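Local coordinates for protein endonuclease MutS2 (Deinococcus radiodurans, PDB 4OD6) that probably splits stalled, collided ribosomes through ATP hydrolysis and acts as a nuclease, represented here by its C-terminal Smr domain, at residues Leu19-Ala24 against Met51-Arg56; Glu26-Ala31 against Asp60-Asp65; Leu43-Gly48 against Thr84-Lys89. All blocks are in the same frame, centred on the assembly; numbering follows the deposited sequence.

Interaction 1: residues Leu19-Ala24 against Met51-Arg56; sequences LSVEAA and MGVLRR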
ATOM      1  N   LEU A  19      -0.265  11.399   6.346  1.00  7.47           N
ATOM      2  CA  LEU A  19       0.125  12.035   5.093  1.00  8.34           C
ATOM      3  C   LEU A  19      -1.055  12.561   4.274  1.00  8.28           C
ATOM      4  O   LEU A  19      -2.143  12.068   4.348  1.00  7.82           O
ATOM      5  CB  LEU A  19       0.956  11.072   4.245  1.00  8.45           C
ATOM      6  CG  LEU A  19       2.299  10.660   4.814  1.00  9.07           C
ATOM      7  CD1 LEU A  19       3.037   9.749   3.853  1.00  8.89           C
ATOM      8  CD2 LEU A  19       3.143  11.851   5.189  1.00 11.84           C
ATOM      9  N   SER A  20      -0.778  13.570   3.457  1.00  7.35           N
ATOM     10  CA  SER A  20      -1.717  14.005   2.455  1.00  7.74           C
ATOM     11  C   SER A  20      -1.843  12.935   1.368  1.00  7.17           C
ATOM     12  O   SER A  20      -0.987  12.062   1.237  1.00  7.00           O
ATOM     13  CB  SER A  20      -1.264  15.295   1.796  1.00  8.72           C
ATOM     14  OG  SER A  20      -0.125  15.067   0.976  1.00  9.58           O
ATOM     15  N   VAL A  21      -2.900  13.041   0.579  1.00  7.05           N
ATOM     16  CA  VAL A  21      -3.142  12.086  -0.487  1.00  7.60           C
ATOM     17  C   VAL A  21      -1.949  12.120  -1.425  1.00  7.17           C
ATOM     18  O   VAL A  21      -1.464  11.089  -1.798  1.00  7.56           O
ATOM     19  CB  VAL A  21      -4.465  12.374  -1.243  1.00  9.61           C
ATOM     20  CG1 VAL A  21      -4.510  11.619  -2.574  1.00 12.83           C
ATOM     21  CG2 VAL A  21      -5.660  12.016  -0.378  1.00 10.50           C
ATOM     22  N   GLU A  22      -1.484  13.296  -1.794  1.00  7.75           N
ATOM     23  CA  GLU A  22      -0.384  13.387  -2.732  1.00  9.78           C
ATOM     24  C   GLU A  22       0.912  12.816  -2.181  1.00  7.20           C
ATOM     25  O   GLU A  22       1.666  12.152  -2.865  1.00  7.39           O
ATOM     26  CB  GLU A  22      -0.179  14.833  -3.204  1.00 14.24           C
ATOM     27  CG  GLU A  22      -1.250  15.312  -4.167  1.00 19.74           C
ATOM     28  CD  GLU A  22      -0.794  16.400  -5.091  1.00 25.66           C
ATOM     29  OE1 GLU A  22      -1.037  16.279  -6.296  1.00 26.79           O
ATOM     30  OE2 GLU A  22      -0.171  17.322  -4.587  1.00 28.44           O
ATOM     31  N   ALA A  23       1.190  13.131  -0.936  1.00  7.16           N
ATOM     32  CA  ALA A  23       2.378  12.608  -0.288  1.00  7.23           C
ATOM     33  C   ALA A  23       2.311  11.091  -0.130  1.00  6.88           C
ATOM     34  O   ALA A  23       3.282  10.415  -0.326  1.00  6.96           O
ATOM     35  CB  ALA A  23       2.596  13.289   1.068  1.00  8.19           C
ATOM     36  N   ALA A  24       1.169  10.586   0.248  1.00  5.94           N
ATOM     37  CA  ALA A  24       0.998   9.155   0.421  1.00  6.44           C
ATOM     38  C   ALA A  24       1.174   8.408  -0.913  1.00  6.12           C
ATOM     39  O   ALA A  24       1.809   7.354  -0.978  1.00  5.89           O
ATOM     40  CB  ALA A  24      -0.348   8.849   1.077  1.00  6.31           C
ATOM     41  N   MET A  51     -11.684   8.511   7.568  0.50 10.06           N
ATOM     42  CA  MET A  51     -12.919   8.568   6.820  0.50  9.51           C
ATOM     43  C   MET A  51     -12.768   7.818   5.524  0.50  9.40           C
ATOM     44  O   MET A  51     -13.468   8.022   4.564  0.50  9.95           O
ATOM     45  CB  MET A  51     -13.252  10.024   6.535  0.50 10.99           C
ATOM     46  CG  MET A  51     -13.559  10.800   7.808  0.50 11.16           C
ATOM     47  SD  MET A  51     -14.791  10.012   8.894  0.50 10.80           S
ATOM     48  CE  MET A  51     -16.215   9.996   7.833  0.50 10.62           C
ATOM     49  N   GLY A  52     -11.672   7.069   5.440  1.00  9.87           N
ATOM     50  CA  GLY A  52     -11.289   6.260   4.290  1.00 11.18           C
ATOM     51  C   GLY A  52     -10.703   7.002   3.095  1.00 10.12           C
ATOM     52  O   GLY A  52     -10.668   6.466   1.989  1.00 10.97           O
ATOM     53  N   VAL A  53     -10.235   8.228   3.307  1.00  9.43           N
ATOM     54  CA  VAL A  53      -9.673   9.025   2.239  1.00 10.51           C
ATOM     55  C   VAL A  53      -8.359   8.426   1.675  1.00  8.88           C
ATOM     56  O   VAL A  53      -8.206   8.252   0.477  1.00  9.04           O
ATOM     57  CB  VAL A  53      -9.421  10.474   2.714  1.00 12.89           C
ATOM     58  CG1 VAL A  53      -8.788  11.245   1.592  1.00 14.27           C
ATOM     59  CG2 VAL A  53     -10.710  11.151   3.140  1.00 13.96           C
ATOM     60  N   LEU A  54      -7.418   8.089   2.549  1.00  8.23           N
ATOM     61  CA  LEU A  54      -6.178   7.472   2.071  1.00  7.34           C
ATOM     62  C   LEU A  54      -6.446   6.116   1.430  1.00  6.89           C
ATOM     63  O   LEU A  54      -5.916   5.823   0.370  1.00  7.19           O
ATOM     64  CB  LEU A  54      -5.149   7.365   3.204  1.00  6.74           C
ATOM     65  CG  LEU A  54      -4.537   8.688   3.676  1.00  8.16           C
ATOM     66  CD1 LEU A  54      -3.403   8.379   4.634  1.00  8.72           C
ATOM     67  CD2 LEU A  54      -4.028   9.521   2.508  1.00 10.20           C
ATOM     68  N   ARG A  55      -7.283   5.304   2.040  1.00  6.77           N
ATOM     69  CA  ARG A  55      -7.494   3.975   1.487  1.00  8.50           C
ATOM     70  C   ARG A  55      -8.040   4.088   0.056  1.00  8.07           C
ATOM     71  O   ARG A  55      -7.579   3.448  -0.847  1.00  7.95           O
ATOM     72  CB  ARG A  55      -8.507   3.206   2.349  1.00 10.75           C
ATOM     73  CG  ARG A  55      -8.986   1.873   1.789  1.00 13.49           C
ATOM     74  CD  ARG A  55     -10.009   1.274   2.740  1.00 18.67           C
ATOM     75  NE  ARG A  55     -10.465  -0.018   2.288  1.00 23.63           N
ATOM     76  CZ  ARG A  55     -11.429  -0.168   1.410  1.00 26.91           C
ATOM     77  NH1 ARG A  55     -12.052   0.882   0.919  1.00 29.77           N
ATOM     78  NH2 ARG A  55     -11.749  -1.376   1.037  1.00 26.75           N
ATOM     79  N   ARG A  56      -9.063   4.912  -0.136  1.00  8.15           N
ATOM     80  CA  ARG A  56      -9.724   5.013  -1.445  1.00  8.27           C
ATOM     81  C   ARG A  56      -8.786   5.587  -2.473  1.00  8.37           C
ATOM     82  O   ARG A  56      -8.752   5.129  -3.567  1.00  9.20           O
ATOM     83  CB  ARG A  56     -10.993   5.833  -1.351  1.00  9.38           C
ATOM     84  CG  ARG A  56     -12.129   5.077  -0.702  1.00 11.45           C
ATOM     85  CD  ARG A  56     -13.420   5.858  -0.767  1.00 14.74           C
ATOM     86  NE  ARG A  56     -13.300   7.137  -0.104  1.00 18.27           N
ATOM     87  CZ  ARG A  56     -13.598   7.321   1.178  1.00 19.50           C
ATOM     88  NH1 ARG A  56     -13.993   6.313   1.902  1.00 21.36           N
ATOM     89  NH2 ARG A  56     -13.436   8.499   1.720  1.00 18.96           N
TER

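Interaction 2: residues Glu26-Ala31 against Asp60-Asp65; sequences EELRAA and DYLKTD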
ATOM      1  N   GLU A  26       2.895   9.454  -3.516  1.00  6.15           N
ATOM      2  CA  GLU A  26       4.304   9.525  -3.902  1.00  7.86           C
ATOM      3  C   GLU A  26       5.154   8.466  -3.164  1.00  6.18           C
ATOM      4  O   GLU A  26       6.000   7.789  -3.735  1.00  5.87           O
ATOM      5  CB  GLU A  26       4.860  10.913  -3.559  1.00 11.20           C
ATOM      6  CG  GLU A  26       6.353  11.065  -3.815  1.00 15.56           C
ATOM      7  CD  GLU A  26       6.946  12.307  -3.203  1.00 21.46           C
ATOM      8  OE1 GLU A  26       6.211  13.181  -2.703  1.00 24.86           O
ATOM      9  OE2 GLU A  26       8.168  12.368  -3.189  1.00 23.17           O
ATOM     10  N   GLU A  27       4.929   8.332  -1.874  1.00  6.07           N
ATOM     11  CA  GLU A  27       5.638   7.341  -1.076  1.00  5.71           C
ATOM     12  C   GLU A  27       5.301   5.916  -1.503  1.00  5.26           C
ATOM     13  O   GLU A  27       6.162   5.085  -1.590  1.00  5.17           O
ATOM     14  CB  GLU A  27       5.376   7.546   0.412  1.00  5.96           C
ATOM     15  CG  GLU A  27       5.948   8.842   0.982  1.00 11.40           C
ATOM     16  CD  GLU A  27       7.428   9.039   0.716  1.00 14.87           C
ATOM     17  OE1 GLU A  27       8.141   8.091   0.993  1.00 15.11           O
ATOM     18  OE2 GLU A  27       7.773  10.121   0.227  1.00 17.81           O
ATOM     19  N   LEU A  28       4.026   5.674  -1.760  1.00  5.19           N
ATOM     20  CA  LEU A  28       3.605   4.349  -2.177  1.00  4.61           C
ATOM     21  C   LEU A  28       4.240   3.975  -3.520  1.00  4.36           C
ATOM     22  O   LEU A  28       4.744   2.879  -3.689  1.00  4.36           O
ATOM     23  CB  LEU A  28       2.077   4.275  -2.247  1.00  5.03           C
ATOM     24  CG  LEU A  28       1.494   2.950  -2.740  1.00  5.20           C
ATOM     25  CD1 LEU A  28       1.973   1.785  -1.884  1.00  6.55           C
ATOM     26  CD2 LEU A  28      -0.031   3.013  -2.749  1.00  7.09           C
ATOM     27  N   ARG A  29       4.243   4.911  -4.450  1.00  4.73           N
ATOM     28  CA  ARG A  29       4.813   4.670  -5.769  1.00  5.48           C
ATOM     29  C   ARG A  29       6.310   4.347  -5.650  1.00  4.31           C
ATOM     30  O   ARG A  29       6.780   3.428  -6.281  1.00  5.33           O
ATOM     31  CB  ARG A  29       4.567   5.903  -6.649  1.00  6.04           C
ATOM     32  CG  ARG A  29       5.177   5.817  -8.023  1.00  7.05           C
ATOM     33  CD  ARG A  29       4.730   7.015  -8.827  1.00  9.75           C
ATOM     34  NE  ARG A  29       5.222   6.972 -10.176  1.00 12.70           N
ATOM     35  CZ  ARG A  29       4.861   6.091 -11.070  1.00 17.34           C
ATOM     36  NH1 ARG A  29       3.908   5.200 -10.806  1.00 17.99           N
ATOM     37  NH2 ARG A  29       5.382   6.170 -12.279  1.00 21.00           N
ATOM     38  N   ALA A  30       7.046   5.100  -4.830  1.00  4.79           N
ATOM     39  CA  ALA A  30       8.481   4.846  -4.594  1.00  5.35           C
ATOM     40  C   ALA A  30       8.710   3.504  -3.933  1.00  4.51           C
ATOM     41  O   ALA A  30       9.605   2.794  -4.270  1.00  5.00           O
ATOM     42  CB  ALA A  30       9.064   5.975  -3.733  1.00  6.58           C
ATOM     43  N   ALA A  31       7.876   3.171  -2.960  1.00  4.30           N
ATOM     44  CA  ALA A  31       8.017   1.907  -2.243  1.00  4.51           C
ATOM     45  C   ALA A  31       7.794   0.738  -3.149  1.00  4.24           C
ATOM     46  O   ALA A  31       8.456  -0.268  -3.025  1.00  4.77           O
ATOM     47  CB  ALA A  31       7.092   1.850  -1.038  1.00  5.31           C
ATOM     48  N   ASP A  60      -7.218   3.586  -5.606  1.00  9.63           N
ATOM     49  CA  ASP A  60      -7.441   4.156  -6.935  1.00 11.23           C
ATOM     50  C   ASP A  60      -6.138   4.259  -7.721  1.00  9.41           C
ATOM     51  O   ASP A  60      -6.093   3.953  -8.913  1.00 11.02           O
ATOM     52  CB  ASP A  60      -8.086   5.539  -6.820  1.00 14.72           C
ATOM     53  CG  ASP A  60      -8.241   6.225  -8.163  1.00 21.89           C
ATOM     54  OD1 ASP A  60      -9.181   5.874  -8.903  1.00 21.07           O
ATOM     55  OD2 ASP A  60      -7.425   7.115  -8.478  1.00 26.55           O
ATOM     56  N   TYR A  61      -5.075   4.682  -7.045  1.00  8.20           N
ATOM     57  CA  TYR A  61      -3.760   4.750  -7.666  1.00  7.88           C
ATOM     58  C   TYR A  61      -3.245   3.350  -8.020  1.00  7.91           C
ATOM     59  O   TYR A  61      -2.662   3.144  -9.082  1.00  8.42           O
ATOM     60  CB  TYR A  61      -2.758   5.472  -6.741  1.00  7.99           C
ATOM     61  CG  TYR A  61      -1.309   5.232  -7.120  1.00  7.81           C
ATOM     62  CD1 TYR A  61      -0.692   5.996  -8.097  1.00  8.68           C
ATOM     63  CD2 TYR A  61      -0.593   4.189  -6.553  1.00  8.35           C
ATOM     64  CE1 TYR A  61       0.616   5.756  -8.467  1.00  8.26           C
ATOM     65  CE2 TYR A  61       0.713   3.941  -6.914  1.00  7.87           C
ATOM     66  CZ  TYR A  61       1.313   4.726  -7.872  1.00  8.40           C
ATOM     67  OH  TYR A  61       2.614   4.482  -8.237  1.00 10.05           O
ATOM     68  N   LEU A  62      -3.441   2.406  -7.109  1.00  8.17           N
ATOM     69  CA  LEU A  62      -2.827   1.078  -7.230  1.00  8.09           C
ATOM     70  C   LEU A  62      -3.429   0.405  -8.559  1.00  9.01           C
ATOM     71  O   LEU A  62      -2.749  -0.497  -9.102  1.00  9.36           O
ATOM     72  CB  LEU A  62      -3.182   0.205  -6.070  1.00  7.93           C
ATOM     73  CG  LEU A  62      -2.309   0.477  -4.857  1.00  6.95           C
ATOM     74  CD1 LEU A  62      -2.869  -0.131  -3.581  1.00  6.90           C
ATOM     75  CD2 LEU A  62      -0.887   0.027  -5.143  1.00  6.79           C
ATOM     76  N   LYS A  63      -4.699   0.663  -9.036  0.60  8.95           N
ATOM     77  CA  LYS A  63      -5.352  -0.036 -10.112  0.60 11.07           C
ATOM     78  C   LYS A  63      -4.528   0.131 -11.345  0.60 10.21           C
ATOM     79  O   LYS A  63      -4.661  -0.553 -12.325  0.60 10.75           O
ATOM     80  CB  LYS A  63      -6.775   0.526 -10.364  0.60 14.58           C
ATOM     81  CG  LYS A  63      -7.835   0.305  -9.270  0.60 18.48           C
ATOM     82  CD  LYS A  63      -8.756   1.499  -8.976  0.60 21.31           C
ATOM     83  CE  LYS A  63      -9.779   1.276  -7.831  0.60 20.81           C
ATOM     84  NZ  LYS A  63     -10.556   2.473  -7.315  0.60 18.02           N
ATOM     85  N   THR A  64      -3.731   1.207 -11.394  1.00 10.07           N
ATOM     86  CA  THR A  64      -2.892   1.445 -12.621  1.00 11.75           C
ATOM     87  C   THR A  64      -1.346   1.493 -12.475  1.00  9.39           C
ATOM     88  O   THR A  64      -0.626   1.771 -13.428  1.00  9.81           O
ATOM     89  CB  THR A  64      -3.305   2.719 -13.403  1.00 14.26           C
ATOM     90  OG1 THR A  64      -3.154   3.873 -12.565  1.00 15.05           O
ATOM     91  CG2 THR A  64      -4.739   2.612 -13.909  1.00 14.83           C
ATOM     92  N   ASP A  65      -0.841   1.231 -11.284  1.00  8.29           N
ATOM     93  CA  ASP A  65       0.578   1.264 -11.036  1.00  7.66           C
ATOM     94  C   ASP A  65       1.202   0.073 -11.926  1.00  6.75           C
ATOM     95  O   ASP A  65       0.787  -1.076 -11.750  1.00  7.47           O
ATOM     96  CB  ASP A  65       0.924   1.118  -9.558  1.00  7.60           C
ATOM     97  CG  ASP A  65       2.455   1.051  -9.280  1.00  8.03           C
ATOM     98  OD1 ASP A  65       3.127   0.177  -9.787  1.00  8.12           O
ATOM     99  OD2 ASP A  65       2.946   1.893  -8.506  1.00  8.91           O
TER
HETATM  100  O   HOH W   1       5.681   1.956  -8.644  1.00  7.51           O

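Interaction 3: residues Leu43-Gly48 against Thr84-Lys89; sequences LRVVHG and TIVNVK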
ATOM      1  N   LEU A  43       3.892  -6.124   0.020  1.00  8.98           N
ATOM      2  CA  LEU A  43       3.981  -4.921   0.855  1.00 10.42           C
ATOM      3  C   LEU A  43       2.737  -4.699   1.663  1.00  9.82           C
ATOM      4  O   LEU A  43       1.659  -4.876   1.171  1.00 11.26           O
ATOM      5  CB  LEU A  43       4.183  -3.685   0.013  1.00 13.05           C
ATOM      6  CG  LEU A  43       5.320  -3.719  -0.946  1.00 18.26           C
ATOM      7  CD1 LEU A  43       5.466  -2.339  -1.538  1.00 19.77           C
ATOM      8  CD2 LEU A  43       6.615  -4.198  -0.329  1.00 20.55           C
ATOM      9  N   ARG A  44       2.907  -4.264   2.906  1.00  9.66           N
ATOM     10  CA  ARG A  44       1.807  -3.874   3.775  1.00 10.23           C
ATOM     11  C   ARG A  44       1.785  -2.345   3.868  1.00  8.63           C
ATOM     12  O   ARG A  44       2.700  -1.725   4.398  1.00 10.11           O
ATOM     13  CB  ARG A  44       1.923  -4.443   5.198  1.00 12.16           C
ATOM     14  CG  ARG A  44       1.472  -5.856   5.338  1.00 14.31           C
ATOM     15  CD  ARG A  44       1.712  -6.380   6.745  1.00 15.95           C
ATOM     16  NE  ARG A  44       1.169  -5.578   7.832  1.00 16.86           N
ATOM     17  CZ  ARG A  44      -0.044  -5.693   8.349  1.00 18.05           C
ATOM     18  NH1 ARG A  44      -0.891  -6.557   7.877  1.00 17.34           N
ATOM     19  NH2 ARG A  44      -0.366  -4.902   9.335  1.00 19.51           N
ATOM     20  N   VAL A  45       0.725  -1.765   3.345  1.00  7.65           N
ATOM     21  CA  VAL A  45       0.554  -0.321   3.308  1.00  8.05           C
ATOM     22  C   VAL A  45      -0.397   0.066   4.421  1.00  7.06           C
ATOM     23  O   VAL A  45      -1.588  -0.132   4.354  1.00  6.69           O
ATOM     24  CB  VAL A  45       0.016   0.135   1.940  1.00  8.21           C
ATOM     25  CG1 VAL A  45      -0.097   1.649   1.870  1.00  7.79           C
ATOM     26  CG2 VAL A  45       0.899  -0.387   0.827  1.00  9.12           C
ATOM     27  N   VAL A  46       0.197   0.652   5.451  1.00  7.08           N
ATOM     28  CA  VAL A  46      -0.497   1.079   6.655  1.00  7.26           C
ATOM     29  C   VAL A  46      -0.970   2.513   6.495  1.00  6.47           C
ATOM     30  O   VAL A  46      -0.245   3.446   6.793  1.00  7.58           O
ATOM     31  CB  VAL A  46       0.396   0.880   7.920  1.00  8.54           C
ATOM     32  CG1 VAL A  46      -0.416   1.165   9.177  1.00 10.30           C
ATOM     33  CG2 VAL A  46       0.963  -0.538   7.910  1.00  8.79           C
ATOM     34  N   HIS A  47      -2.218   2.661   6.029  1.00  6.92           N
ATOM     35  CA  HIS A  47      -2.802   3.983   5.807  1.00  7.65           C
ATOM     36  C   HIS A  47      -3.832   4.405   6.836  1.00  6.95           C
ATOM     37  O   HIS A  47      -4.175   5.529   6.875  1.00  8.67           O
ATOM     38  CB  HIS A  47      -3.395   4.138   4.396  1.00  7.37           C
ATOM     39  CG  HIS A  47      -4.226   2.976   3.959  1.00  7.38           C
ATOM     40  ND1 HIS A  47      -5.386   2.604   4.609  1.00  7.34           N
ATOM     41  CD2 HIS A  47      -4.013   2.046   3.006  1.00  8.40           C
ATOM     42  CE1 HIS A  47      -5.862   1.517   4.036  1.00  7.12           C
ATOM     43  NE2 HIS A  47      -5.040   1.152   3.071  1.00  7.67           N
ATOM     44  N   GLY A  48      -4.335   3.474   7.629  1.00  7.31           N
ATOM     45  CA  GLY A  48      -5.336   3.782   8.627  1.00  7.84           C
ATOM     46  C   GLY A  48      -6.720   3.790   8.017  1.00  8.34           C
ATOM     47  O   GLY A  48      -6.885   3.765   6.806  1.00  8.42           O
ATOM     48  N   THR A  84      -3.614  -1.989   3.365  1.00  6.78           N
ATOM     49  CA  THR A  84      -3.749  -2.556   2.021  1.00  7.16           C
ATOM     50  C   THR A  84      -2.517  -3.418   1.716  1.00  6.96           C
ATOM     51  O   THR A  84      -1.410  -2.993   1.848  1.00  7.49           O
ATOM     52  CB  THR A  84      -3.904  -1.466   0.905  1.00  8.01           C
ATOM     53  OG1 THR A  84      -5.137  -0.769   1.080  1.00  9.90           O
ATOM     54  CG2 THR A  84      -3.925  -2.071  -0.464  1.00  7.71           C
ATOM     55  N   ILE A  85      -2.754  -4.642   1.307  1.00  6.73           N
ATOM     56  CA  ILE A  85      -1.706  -5.567   0.891  1.00  7.45           C
ATOM     57  C   ILE A  85      -1.476  -5.381  -0.584  1.00  7.17           C
ATOM     58  O   ILE A  85      -2.430  -5.419  -1.368  1.00  8.14           O
ATOM     59  CB  ILE A  85      -2.131  -7.042   1.134  1.00  9.52           C
ATOM     60  CG1 ILE A  85      -2.559  -7.260   2.597  1.00 11.12           C
ATOM     61  CG2 ILE A  85      -1.030  -8.021   0.793  1.00 10.10           C
ATOM     62  CD1 ILE A  85      -1.482  -6.939   3.587  1.00 11.67           C
ATOM     63  N   VAL A  86      -0.229  -5.173  -0.954  1.00  6.54           N
ATOM     64  CA  VAL A  86       0.132  -5.001  -2.347  1.00  6.04           C
ATOM     65  C   VAL A  86       1.037  -6.168  -2.756  1.00  5.70           C
ATOM     66  O   VAL A  86       2.114  -6.364  -2.219  1.00  6.14           O
ATOM     67  CB  VAL A  86       0.838  -3.647  -2.584  1.00  6.19           C
ATOM     68  CG1 VAL A  86       1.217  -3.507  -4.051  1.00  6.95           C
ATOM     69  CG2 VAL A  86      -0.067  -2.474  -2.150  1.00  7.21           C
ATOM     70  N   ASN A  87       0.562  -6.945  -3.727  1.00  6.08           N
ATOM     71  CA  ASN A  87       1.344  -8.000  -4.386  1.00  6.82           C
ATOM     72  C   ASN A  87       2.026  -7.391  -5.586  1.00  6.55           C
ATOM     73  O   ASN A  87       1.384  -6.909  -6.491  1.00  7.57           O
ATOM     74  CB  ASN A  87       0.441  -9.155  -4.775  1.00  8.13           C
ATOM     75  CG  ASN A  87      -0.263  -9.726  -3.571  1.00  9.98           C
ATOM     76  OD1 ASN A  87       0.382 -10.154  -2.631  1.00 10.10           O
ATOM     77  ND2 ASN A  87      -1.589  -9.679  -3.576  1.00 12.22           N
ATOM     78  N   VAL A  88       3.345  -7.378  -5.523  1.00  6.61           N
ATOM     79  CA  VAL A  88       4.205  -6.727  -6.491  1.00  6.82           C
ATOM     80  C   VAL A  88       4.676  -7.734  -7.534  1.00  8.79           C
ATOM     81  O   VAL A  88       4.987  -8.867  -7.230  1.00 10.25           O
ATOM     82  CB  VAL A  88       5.427  -6.084  -5.782  1.00  8.06           C
ATOM     83  CG1 VAL A  88       6.368  -5.438  -6.785  1.00  8.73           C
ATOM     84  CG2 VAL A  88       4.981  -5.075  -4.754  1.00  8.19           C
ATOM     85  N   LYS A  89       4.717  -7.311  -8.775  1.00  8.94           N
ATOM     86  CA  LYS A  89       5.078  -8.204  -9.870  1.00 12.06           C
ATOM     87  C   LYS A  89       6.464  -8.759  -9.649  1.00 17.13           C
ATOM     88  O   LYS A  89       7.352  -8.061  -9.233  1.00 16.97           O
ATOM     89  CB  LYS A  89       5.044  -7.443 -11.199  1.00 11.39           C
ATOM     90  CG  LYS A  89       3.652  -7.128 -11.697  1.00 10.36           C
ATOM     91  CD  LYS A  89       3.737  -6.398 -13.028  1.00 10.81           C
ATOM     92  CE  LYS A  89       2.399  -6.050 -13.616  1.00 11.31           C
ATOM     93  NZ  LYS A  89       2.580  -5.201 -14.821  1.00 12.62           N
TER

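Interaction 1: residues Leu19-Ala24 against Met51-Arg56
Leu54 reaches from the first turn of helix 53-62 to the start of helix 21-38, where Leu19, Val21 and Ala24 receive it. From CB, CG is set beside the backbone N and anti to the carbonyl carbon (chi1 -71°), which brings the two methyls up against the start of helix 21-38. CG sits at the margin of contact with the carbonyl of Leu19. Both methyls lie against that carbonyl, CD1 3.9 Å and CD2 3.7 Å from Leu19 O, and CD2 alone goes on to Ala24, resting 4.0 Å from its CB. The same CD2 meets Val21, 4.0 Å from its CA and 4.1 Å from its CG2, as the Val21 and Leu54 side chains run antiparallel alongside each other. A second apolar touch, 3.8 Å between Val21 CG2 and Val53 CG1, brings together two valines that meet nearly perpendicular. No hydrogen bond joins the segments.

Each helix start is organised locally. Ser20 caps helix 21-38, its OG accepting from Ala23 N at 3.0 Å. At the other start, Arg56 folds back so that NH2 donates to Met51 O at 2.9 Å and one guanidinium face lies over Gly52 O. Further along, Val21 packs on Thr57 and Ala24 on Leu58, while Leu54 also touches His47. The arrangement is plain apolar packing between the N-terminal ends of the two helices that form one layer of the alpha/beta sandwich of the Smr domain.

Interaction 2: residues Glu26-Ala31 against Asp60-Asp65
Tyr61 holds CG anti to its backbone N (chi1 163°), and Leu28 and Arg29 do likewise (chi1 177° in both); Leu28 and Tyr61 thereby reach the opposite helix, while Arg29 runs along the solvent side and crosses the end of Tyr61. Helices 21-38 and 53-62 are the two helices of the Smr domain's two-layer alpha/beta fold, and here their packing passes from a buried apolar side to a polar, solvent-facing edge.

On the buried side Leu28 does the work with one methyl. Its CD2 stands 3.9 Å from Leu62 CD2, the two leucines lying roughly at right angles, and the same methyl lies 4.0 Å from CD2 of the Tyr61 ring. Leu28 continues onto Leu14 of strand 13-15, and Leu62 onto Val68, Phe71, Thr84 and Val86, so the leucine pair also packs on the sheet. Tyr61 also packs on Val25.

On the outer side the Arg29 chain is extended, with the guanidinium and ring planes nearly perpendicular. The hydroxyl comes near the guanidinium edge, close to its plane, and NH1 of Arg29 appears to donate to Tyr61 OH; the hydroxyl is modelled too close to the aliphatic part of Arg29, however, so the exact geometry is doubtful. Asp65 lies beside them, its OD2 4.1 Å from Arg29 NH1, an approach of opposite charges too long for a salt bridge. Its other oxygen, OD1, accepts from Asn67 N. One water ties the two segments together, donating to Arg29 O at 3.0 Å and to Asp65 OD2 at 2.7 Å.

Interaction 3: residues Leu43-Gly48 against Thr84-Lys89
The His47 imidazole presents its edge to Thr84: OG1 lies near the ring plane, 2.8 Å from NE2, in a hydrogen bond, and Thr84 CB follows at the same edge. The other nitrogen, ND1, donates to Gly48 O at 2.9 Å, and that oxygen sits exactly in the ring plane. Two in-plane partners on the two ring nitrogens fix how the imidazole is turned, while Arg55 and Leu58 of helix 53-62 touch it. With CG placed between the backbone N and the carbonyl carbon (chi1 46°), the ring is carried across to the neighbouring strand, where NE2 meets Thr84. The second flat group, the guanidinium of Arg44, has Ile85 CD1 near it at an oblique angle; it takes part in a cation-pi contact with Phe10, a salt bridge with Glu13 and a hydrogen bond to Gln78 O.

Strands 43-46 and 83-88 are the central, antiparallel pair of the mixed four-stranded sheet of the Smr fold, in which strand 13-15 flanks the first and strand 68-73 the second. Leu43 with Val86 and Val45 with Thr84 form hydrogen-bonded pairs, each with two bonds of 2.9 Å: Leu43 N to Val86 O and Val86 N to Leu43 O, then Val45 N to Thr84 O and Thr84 N to Val45 O. Arg44 and Ile85 between them are a non-hydrogen-bonded pair, lying side by side with Arg44 CG 3.6 Å from Ile85 CD1. On the face bearing Leu43, Val45, Thr84 and Val86, which is turned to the helices, Val45 CG2 meets Val86 CG2 at 3.8 Å and Leu43 CG approaches Val88 CG2 at 4.1 Å.

The six segments alternate along the chain, in the order 19-24, 26-31, 43-48, 51-56, 60-65, 84-89, so each interaction crosses the others. Interactions 1 and 2, with centres about 11 Å apart, lie at successive levels of the same pair, helices 21-38 and 53-62. Interaction 3 is in the sheet, its centre about 10 Å from that of interaction 2 and 14 Å from that of interaction 1. The helix layer of interaction 2 meets the sheet of interaction 3 where Leu28 packs on Val45. Together they join both layers of one compact domain, the C-terminal Smr unit of MutS2.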